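Local coordinates for protein possible adhesin (PDB 4WA0) that probably mediates attachment of an extremely thermophilic bacterium to cellulose, as a tapirin whose C-terminal beta-helix domain, with a bound magnesium ion, is described here, at residues G16-N21 with S319-N324; V260-S265 with H293-G298; I267-A272 with I300-G305. All blocks are in the same frame, centred on the assembly; numbering follows the deposited sequence.

How the contacts relate
The three contacts illustrate how a beta-helix repeats one parallel pairing with different chemistry at each place. Contacts 1 and 3 belong to the same parallel sheet, where strands 320-325 and 299-302 are neighbours, and Asn324 of the first probably exchanges backbone hydrogen bonds with Ile300 and Phe302 of the second. Contact 2 lies on another face and is the most buried of the three; its strands 258-263 and 291-296 run on into those of contact 3 through short turns. Contacts 1 and 3 are partly buried, with asparagine or threonine on one side and aliphatic or aromatic residues on the other. Contact 2 is mainly apolar until two turns joined by a salt bridge.

Contact 1 (G16-N21 with S319-N324); sequences GALNTN and STFNIN
The side chains of Asn19 and Asn322 lie side by side, and the backbone of Asn19 is bonded to the residues flanking Asn322. ND2 of Asn19 gives a nearly straight bond (171°) to OD1 of Asn322 at 2.7 Å; the acceptor lies in the amide plane of Asn19, while the donor stands tilted from the carbonyl plane of Asn322. Both residues set CG beside the backbone N (chi1 -59° in each), which sends the two amides the same way. Both the N and the O of Asn19 are satisfied by strand 320-325: N donates to Phe321 O at 2.9 Å, and O accepts from Ile323 N at 3.1 Å. The bond from Phe321 N to Ala17 O is bent and weak. A water accepts a hydrogen bond from Ala17 N at 2.8 Å and reaches Ser319 O only weakly. Beyond the strand, Thr20 OG1 is bonded to the backbone N of Asp40, whereas Asn21 OD1, 3.4 Å from Ile323 CG2, is buried without a polar partner. On the opposite face Leu18 CD1 packs obliquely on the Phe321 ring, 3.5 Å from CD2. Parallel strands in register, an asparagine pair on one face and apolar packing on the other, characterise adjacent coils of a parallel beta-helix, here brought together from the chain's two ends.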
loop_
_atom_site.group_PDB
_atom_site.type_symbol
_atom_site.label_atom_id
_atom_site.label_comp_id
_atom_site.label_asym_id
_atom_site.label_seq_id
_atom_site.Cartn_x
_atom_site.Cartn_y
_atom_site.Cartn_z
ATOM N N GLY A 16 12.009 2.076 -6.578
ATOM C CA GLY A 16 11.925 0.803 -7.212
ATOM C C GLY A 16 11.066 -0.137 -6.350
ATOM O O GLY A 16 10.296 0.318 -5.487
ATOM N N ALA A 17 11.219 -1.426 -6.563
ATOM C CA ALA A 17 10.515 -2.441 -5.820
ATOM C C ALA A 17 10.649 -2.274 -4.279
ATOM O O ALA A 17 11.717 -1.965 -3.768
ATOM C CB ALA A 17 10.928 -3.844 -6.251
ATOM N N LEU A 18 9.551 -2.535 -3.582
ATOM C CA LEU A 18 9.484 -2.370 -2.108
ATOM C C LEU A 18 9.064 -3.711 -1.512
ATOM O O LEU A 18 7.996 -4.233 -1.834
ATOM C CB LEU A 18 8.508 -1.256 -1.737
ATOM C CG LEU A 18 8.125 -1.226 -0.225
ATOM C CD1 LEU A 18 9.294 -0.918 0.715
ATOM C CD2 LEU A 18 7.044 -0.192 0.078
ATOM N N ASN A 19 9.882 -4.238 -0.582
ATOM C CA ASN A 19 9.533 -5.363 0.225
ATOM C C ASN A 19 9.436 -4.934 1.674
ATOM O O ASN A 19 10.440 -4.553 2.280
ATOM C CB ASN A 19 10.582 -6.441 0.090
ATOM C CG ASN A 19 10.746 -6.900 -1.358
ATOM O OD1 ASN A 19 9.796 -7.127 -2.069
ATOM N ND2 ASN A 19 11.996 -7.053 -1.774
ATOM N N THR A 20 8.233 -4.888 2.248
ATOM C CA THR A 20 8.073 -4.535 3.647
ATOM C C THR A 20 8.532 -5.646 4.627
ATOM O O THR A 20 8.782 -6.802 4.282
ATOM C CB THR A 20 6.658 -4.086 4.027
ATOM O OG1 THR A 20 5.808 -5.214 4.064
ATOM C CG2 THR A 20 6.103 -3.171 3.019
ATOM N N ASN A 21 8.686 -5.229 5.878
ATOM C CA ASN A 21 8.967 -6.156 6.925
ATOM C C ASN A 21 7.652 -6.692 7.497
ATOM O O ASN A 21 6.568 -6.178 7.196
ATOM C CB ASN A 21 9.780 -5.481 8.042
ATOM C CG ASN A 21 9.117 -4.255 8.656
ATOM O OD1 ASN A 21 8.564 -3.416 7.966
ATOM N ND2 ASN A 21 9.285 -4.084 9.954
ATOM N N SER A 319 17.449 1.259 -6.439
ATOM C CA SER A 319 16.758 0.489 -7.469
ATOM C C SER A 319 15.748 -0.426 -6.897
ATOM O O SER A 319 14.772 -0.756 -7.557
ATOM C CB SER A 319 17.708 -0.321 -8.366
ATOM O OG SER A 319 18.389 -1.261 -7.584
ATOM N N THR A 320 15.950 -0.864 -5.668
ATOM C CA THR A 320 14.998 -1.704 -4.966
ATOM C C THR A 320 15.200 -1.415 -3.477
ATOM O O THR A 320 16.228 -0.829 -3.078
ATOM C CB THR A 320 15.216 -3.230 -5.129
ATOM O OG1 THR A 320 16.495 -3.590 -4.586
ATOM C CG2 THR A 320 15.108 -3.722 -6.605
ATOM N N PHE A 321 14.250 -1.855 -2.649
ATOM C CA PHE A 321 14.257 -1.443 -1.274
ATOM C C PHE A 321 13.640 -2.522 -0.379
ATOM O O PHE A 321 12.533 -2.964 -0.667
ATOM C CB PHE A 321 13.457 -0.178 -1.148
ATOM C CG PHE A 321 13.424 0.388 0.222
ATOM C CD1 PHE A 321 14.588 0.477 0.958
ATOM C CD2 PHE A 321 12.304 0.909 0.737
ATOM C CE1 PHE A 321 14.577 1.012 2.226
ATOM C CE2 PHE A 321 12.266 1.481 1.983
ATOM C CZ PHE A 321 13.407 1.486 2.763
ATOM N N ASN A 322 14.348 -2.928 0.666
ATOM C CA ASN A 322 13.830 -3.834 1.688
ATOM C C ASN A 322 13.890 -3.132 3.002
ATOM O O ASN A 322 14.965 -2.445 3.306
ATOM C CB ASN A 322 14.704 -5.109 1.770
ATOM C CG ASN A 322 14.760 -5.861 0.427
ATOM O OD1 ASN A 322 13.891 -6.573 0.096
ATOM N ND2 ASN A 322 15.727 -5.495 -0.406
ATOM N N ILE A 323 12.818 -3.252 3.773
ATOM C CA ILE A 323 12.798 -2.838 5.185
ATOM C C ILE A 323 12.992 -4.121 5.957
ATOM O O ILE A 323 12.165 -5.040 5.833
ATOM C CB ILE A 323 11.448 -2.161 5.575
ATOM C CG1 ILE A 323 11.238 -0.907 4.728
ATOM C CG2 ILE A 323 11.483 -1.804 7.091
ATOM C CD1 ILE A 323 9.852 -0.354 5.008
ATOM N N ASN A 324 14.114 -4.214 6.698
ATOM C CA ASN A 324 14.459 -5.499 7.335
ATOM C C ASN A 324 14.529 -5.344 8.846
ATOM O O ASN A 324 14.844 -4.260 9.336
ATOM C CB ASN A 324 15.800 -6.055 6.833
ATOM C CG ASN A 324 15.755 -6.501 5.371
ATOM O OD1 ASN A 324 14.687 -6.744 4.813
ATOM N ND2 ASN A 324 16.911 -6.443 4.707
HETATM O O HOH W 1 12.108 -2.133 -9.155
HETATM O O HOH W 2 11.690 -7.147 4.412
#

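Contact 2 (V260-S265 with H293-G298); sequences VIYGES and HLISRG
Two parallel beta-helix strands that end in two adjacent polar turns form this contact, close to the magnesium site, whose residues Glu275 and Leu246 pack near Ile261 and Gly263. Both backbone polar atoms of Ile261 bond to the same strand, N to His293 O and O from Ile295 N, each at 2.9 Å; Gly263 N then bonds to Ile295 O. On one face Ile295 CD1 reaches Val260 CG2 at 3.7 Å and lies obliquely to the Tyr262 ring, while Val260 CG2 also sits over a face of that ring, offset toward its rim. Ile348 of helix 342-352 packs on Tyr262 and Ile295 here, and the Tyr262 hydroxyl bonds to Asp347. Ile261 CB meets Leu294 CD2 at 3.9 Å on the reverse face.

Where the strands end, Ser296 OG, anti to its own N (chi1 -168°), donates to Gly263 O at 2.7 Å in the carbonyl plane and accepts from Gly298 N at 3.1 Å. Arg297 N bonds to Glu264 O at 3.0 Å. The extended side chain of Arg297 brings NH1 to Glu264 OE1 at 2.9 Å, a salt bridge on the syn lone pair and in the guanidinium plane. Leu236 N also donates to this oxygen, and Thr234 O accepts from NH1, so the ion pair joins the paired turns to the 234-236 loop. Paired parallel strands that turn together, one through an ST turn at Ser296, make a corner of the beta-helix.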
loop_
_atom_site.group_PDB
_atom_site.type_symbol
_atom_site.label_atom_id
_atom_site.label_comp_id
_atom_site.label_asym_id
_atom_site.label_seq_id
_atom_site.Cartn_x
_atom_site.Cartn_y
_atom_site.Cartn_z
ATOM N N VAL A 260 17.101 14.506 9.492
ATOM C CA VAL A 260 17.192 13.613 8.366
ATOM C C VAL A 260 18.544 12.886 8.425
ATOM O O VAL A 260 19.585 13.529 8.611
ATOM C CB VAL A 260 16.874 14.283 7.009
ATOM C CG1 VAL A 260 17.807 15.421 6.742
ATOM C CG2 VAL A 260 16.888 13.287 5.868
ATOM N N ILE A 261 18.469 11.556 8.250
ATOM C CA ILE A 261 19.654 10.712 8.103
ATOM C C ILE A 261 19.752 10.222 6.683
ATOM O O ILE A 261 18.784 9.687 6.175
ATOM C CB ILE A 261 19.536 9.520 9.062
ATOM C CG1 ILE A 261 19.374 9.951 10.524
ATOM C CG2 ILE A 261 20.728 8.588 9.050
ATOM C CD1 ILE A 261 20.368 10.937 11.102
ATOM N N TYR A 262 20.942 10.366 6.084
ATOM C CA TYR A 262 21.191 9.958 4.729
ATOM C C TYR A 262 22.181 8.790 4.779
ATOM O O TYR A 262 23.224 8.904 5.423
ATOM C CB TYR A 262 21.868 11.043 3.964
ATOM C CG TYR A 262 21.023 12.309 3.762
ATOM C CD1 TYR A 262 20.080 12.350 2.825
ATOM C CD2 TYR A 262 21.315 13.465 4.460
ATOM C CE1 TYR A 262 19.308 13.519 2.618
ATOM C CE2 TYR A 262 20.547 14.627 4.280
ATOM C CZ TYR A 262 19.588 14.630 3.326
ATOM O OH TYR A 262 18.829 15.765 3.076
ATOM N N GLY A 263 21.835 7.681 4.142
ATOM C CA GLY A 263 22.836 6.582 3.947
ATOM C C GLY A 263 22.805 6.168 2.500
ATOM O O GLY A 263 21.886 5.488 2.070
ATOM N N GLU A 264 23.825 6.525 1.726
ATOM C CA GLU A 264 23.800 6.157 0.337
ATOM C C GLU A 264 23.620 4.663 0.121
ATOM O O GLU A 264 22.697 4.212 -0.567
ATOM C CB GLU A 264 25.053 6.670 -0.397
ATOM C CG GLU A 264 25.196 6.191 -1.833
ATOM C CD GLU A 264 24.187 6.791 -2.821
ATOM O OE1 GLU A 264 23.354 7.660 -2.430
ATOM O OE2 GLU A 264 24.215 6.431 -4.014
ATOM N N SER A 265 24.476 3.879 0.746
ATOM C CA SER A 265 24.446 2.434 0.529
ATOM C C SER A 265 23.418 1.638 1.292
ATOM O O SER A 265 23.024 0.533 0.856
ATOM C CB SER A 265 25.873 1.859 0.844
ATOM O OG SER A 265 26.850 2.412 -0.047
ATOM N N HIS A 293 13.592 11.206 9.586
ATOM C CA HIS A 293 13.432 10.916 8.181
ATOM C C HIS A 293 14.683 10.147 7.728
ATOM O O HIS A 293 15.754 10.649 7.869
ATOM C CB HIS A 293 13.232 12.186 7.400
ATOM C CG HIS A 293 12.095 12.989 7.933
ATOM N ND1 HIS A 293 10.806 12.683 7.606
ATOM C CD2 HIS A 293 12.030 13.977 8.851
ATOM C CE1 HIS A 293 9.980 13.453 8.295
ATOM N NE2 HIS A 293 10.696 14.228 9.067
ATOM N N LEU A 294 14.488 8.931 7.230
ATOM C CA LEU A 294 15.588 8.046 6.854
ATOM C C LEU A 294 15.544 7.983 5.330
ATOM O O LEU A 294 14.499 7.633 4.736
ATOM C CB LEU A 294 15.332 6.647 7.414
ATOM C CG LEU A 294 15.353 6.517 8.933
ATOM C CD1 LEU A 294 14.945 5.100 9.328
ATOM C CD2 LEU A 294 16.643 6.956 9.617
ATOM N N ILE A 295 16.658 8.312 4.684
ATOM C CA ILE A 295 16.756 8.336 3.224
ATOM C C ILE A 295 17.999 7.564 2.791
ATOM O O ILE A 295 19.100 7.859 3.275
ATOM C CB ILE A 295 16.815 9.765 2.691
ATOM C CG1 ILE A 295 15.679 10.622 3.328
ATOM C CG2 ILE A 295 16.756 9.757 1.176
ATOM C CD1 ILE A 295 15.476 11.923 2.690
ATOM N N SER A 296 17.763 6.558 1.955
ATOM C CA SER A 296 18.813 5.642 1.485
ATOM C C SER A 296 18.673 5.269 0.020
ATOM O O SER A 296 17.545 5.389 -0.618
ATOM C CB SER A 296 18.789 4.444 2.397
ATOM O OG SER A 296 19.945 3.642 2.187
ATOM N N ARG A 297 19.775 4.770 -0.583
ATOM C CA ARG A 297 19.635 4.053 -1.844
ATOM C C ARG A 297 19.885 2.580 -1.688
ATOM O O ARG A 297 20.044 1.876 -2.678
ATOM C CB ARG A 297 20.567 4.617 -2.945
ATOM C CG ARG A 297 20.182 6.026 -3.356
ATOM C CD ARG A 297 20.775 6.405 -4.689
ATOM N NE ARG A 297 20.241 7.632 -5.270
ATOM C CZ ARG A 297 20.697 8.862 -5.064
ATOM N NH1 ARG A 297 21.640 9.128 -4.200
ATOM N NH2 ARG A 297 20.133 9.873 -5.738
ATOM N N GLY A 298 19.921 2.121 -0.464
ATOM C CA GLY A 298 19.907 0.716 -0.147
ATOM C C GLY A 298 18.891 0.374 0.890
ATOM O O GLY A 298 17.857 1.061 1.016
HETATM O O HOH W 3 23.384 2.095 -2.788
HETATM O O HOH W 4 22.884 -0.078 -2.119
#

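Contact 3 (I267-A272 with I300-G305); sequences INDNEA and ITFVGG
Asp269 OD1 accepts a hydrogen bond from Val303 N at 2.8 Å (161°), the N-H arriving from above the carboxylate plane. The other oxygen, OD2, is paired with Arg273 in a salt bridge, which probably steadies its negative charge. With CG lodged between backbone N and carbonyl carbon (chi1 72°), the carboxylate reaches the backbone of Phe302 and Val303, where strand 299-302 ends. Its plane stands 77° from the Phe302 ring, and OD2 approaches the ring edge at CD1 (3.6 Å). Val303 CG2 lies 3.3 Å from OD1 and also meets the side chain of Asn270.

Before this the strands pair in parallel: Thr301 N donates to Ile267 O at 2.9 Å, and Asp269 N to Thr301 O at 2.9 Å. Asn268 and Thr301 point the same way, and a water joins Asn268 OD1 at 2.6 Å to Thr301 OG1. Asn268 ND2 bonds to Glu271 OE1 one helical turn on.

Strand 266-268 is the last of its sheet within this chain, and the chain passes from it directly into helix 269-280. Strand 299-302 lies between it and strand 320-325, while Ile267 and Ile300 both pack against Leu294 of strand 291-296.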
loop_
_atom_site.group_PDB
_atom_site.type_symbol
_atom_site.label_atom_id
_atom_site.label_comp_id
_atom_site.label_asym_id
_atom_site.label_seq_id
_atom_site.Cartn_x
_atom_site.Cartn_y
_atom_site.Cartn_z
ATOM N N ILE A 267 21.036 2.097 5.416
ATOM C CA ILE A 267 20.987 2.558 6.756
ATOM C C ILE A 267 20.633 1.411 7.714
ATOM O O ILE A 267 19.607 0.747 7.569
ATOM C CB ILE A 267 19.988 3.752 7.007
ATOM C CG1 ILE A 267 20.279 4.932 6.105
ATOM C CG2 ILE A 267 20.016 4.126 8.464
ATOM C CD1 ILE A 267 19.143 5.962 6.037
ATOM N N ASN A 268 21.422 1.298 8.767
ATOM C CA ASN A 268 21.134 0.391 9.894
ATOM C C ASN A 268 20.885 1.216 11.172
ATOM O O ASN A 268 21.567 2.220 11.387
ATOM C CB ASN A 268 22.300 -0.597 10.124
ATOM C CG ASN A 268 22.579 -1.388 8.899
ATOM O OD1 ASN A 268 21.654 -1.833 8.211
ATOM N ND2 ASN A 268 23.885 -1.490 8.514
ATOM N N ASP A 269 19.873 0.840 11.950
ATOM C CA ASP A 269 19.402 1.817 12.940
ATOM C C ASP A 269 20.317 2.093 14.079
ATOM O O ASP A 269 20.343 3.226 14.568
ATOM C CB ASP A 269 17.985 1.556 13.387
ATOM C CG ASP A 269 17.860 0.367 14.257
ATOM O OD1 ASP A 269 18.653 -0.584 14.171
ATOM O OD2 ASP A 269 16.884 0.402 15.060
ATOM N N ASN A 270 21.122 1.113 14.486
ATOM C CA ASN A 270 22.081 1.405 15.534
ATOM C C ASN A 270 23.163 2.409 15.059
ATOM O O ASN A 270 23.598 3.282 15.835
ATOM C CB ASN A 270 22.678 0.108 16.003
ATOM C CG ASN A 270 23.477 -0.554 14.903
ATOM O OD1 ASN A 270 22.986 -0.732 13.806
ATOM N ND2 ASN A 270 24.733 -0.855 15.175
ATOM N N GLU A 271 23.626 2.315 13.810
ATOM C CA GLU A 271 24.461 3.319 13.197
ATOM C C GLU A 271 23.763 4.700 13.022
ATOM O O GLU A 271 24.391 5.767 13.227
ATOM C CB GLU A 271 24.988 2.842 11.824
ATOM C CG GLU A 271 26.014 1.713 12.044
ATOM C CD GLU A 271 26.171 0.699 10.922
ATOM O OE1 GLU A 271 25.349 0.663 9.983
ATOM O OE2 GLU A 271 27.123 -0.163 11.061
ATOM N N ALA A 272 22.479 4.680 12.690
ATOM C CA ALA A 272 21.692 5.914 12.647
ATOM C C ALA A 272 21.642 6.591 14.032
ATOM O O ALA A 272 21.840 7.824 14.147
ATOM C CB ALA A 272 20.281 5.698 12.112
ATOM N N ILE A 300 17.064 -0.525 4.532
ATOM C CA ILE A 300 16.983 0.014 5.893
ATOM C C ILE A 300 16.667 -1.088 6.835
ATOM O O ILE A 300 15.645 -1.779 6.660
ATOM C CB ILE A 300 15.985 1.229 5.953
ATOM C CG1 ILE A 300 16.547 2.323 5.034
ATOM C CG2 ILE A 300 15.727 1.699 7.388
ATOM C CD1 ILE A 300 15.618 3.511 4.931
ATOM N N THR A 301 17.526 -1.279 7.863
ATOM C CA THR A 301 17.457 -2.427 8.795
ATOM C C THR A 301 17.358 -1.908 10.204
ATOM O O THR A 301 18.092 -1.017 10.624
ATOM C CB THR A 301 18.683 -3.337 8.653
ATOM O OG1 THR A 301 18.758 -3.698 7.278
ATOM C CG2 THR A 301 18.582 -4.638 9.507
ATOM N N PHE A 302 16.491 -2.566 10.943
ATOM C CA PHE A 302 16.231 -2.271 12.359
ATOM C C PHE A 302 16.761 -3.486 13.059
ATOM O O PHE A 302 16.371 -4.631 12.734
ATOM C CB PHE A 302 14.740 -2.020 12.611
ATOM C CG PHE A 302 14.219 -0.810 11.934
ATOM C CD1 PHE A 302 14.407 0.465 12.418
ATOM C CD2 PHE A 302 13.574 -0.936 10.695
ATOM C CE1 PHE A 302 13.933 1.593 11.741
ATOM C CE2 PHE A 302 13.149 0.186 10.035
ATOM C CZ PHE A 302 13.323 1.447 10.526
ATOM N N VAL A 303 17.758 -3.268 13.937
ATOM C CA VAL A 303 18.509 -4.406 14.480
ATOM C C VAL A 303 18.051 -4.919 15.840
ATOM O O VAL A 303 18.410 -6.034 16.204
ATOM C CB VAL A 303 20.064 -4.189 14.510
ATOM C CG1 VAL A 303 20.587 -3.888 13.111
ATOM C CG2 VAL A 303 20.444 -3.064 15.444
ATOM N N GLY A 304 17.253 -4.156 16.555
ATOM C CA GLY A 304 16.677 -4.683 17.826
ATOM C C GLY A 304 15.813 -5.956 17.826
ATOM O O GLY A 304 15.095 -6.274 16.871
ATOM N N GLY A 305 15.803 -6.669 18.943
ATOM C CA GLY A 305 14.806 -7.797 19.106
ATOM C C GLY A 305 13.358 -7.332 19.189
ATOM O O GLY A 305 12.416 -8.091 18.933
HETATM O O HOH W 5 20.387 -1.943 5.896
HETATM O O HOH W 6 15.739 -1.391 16.231
#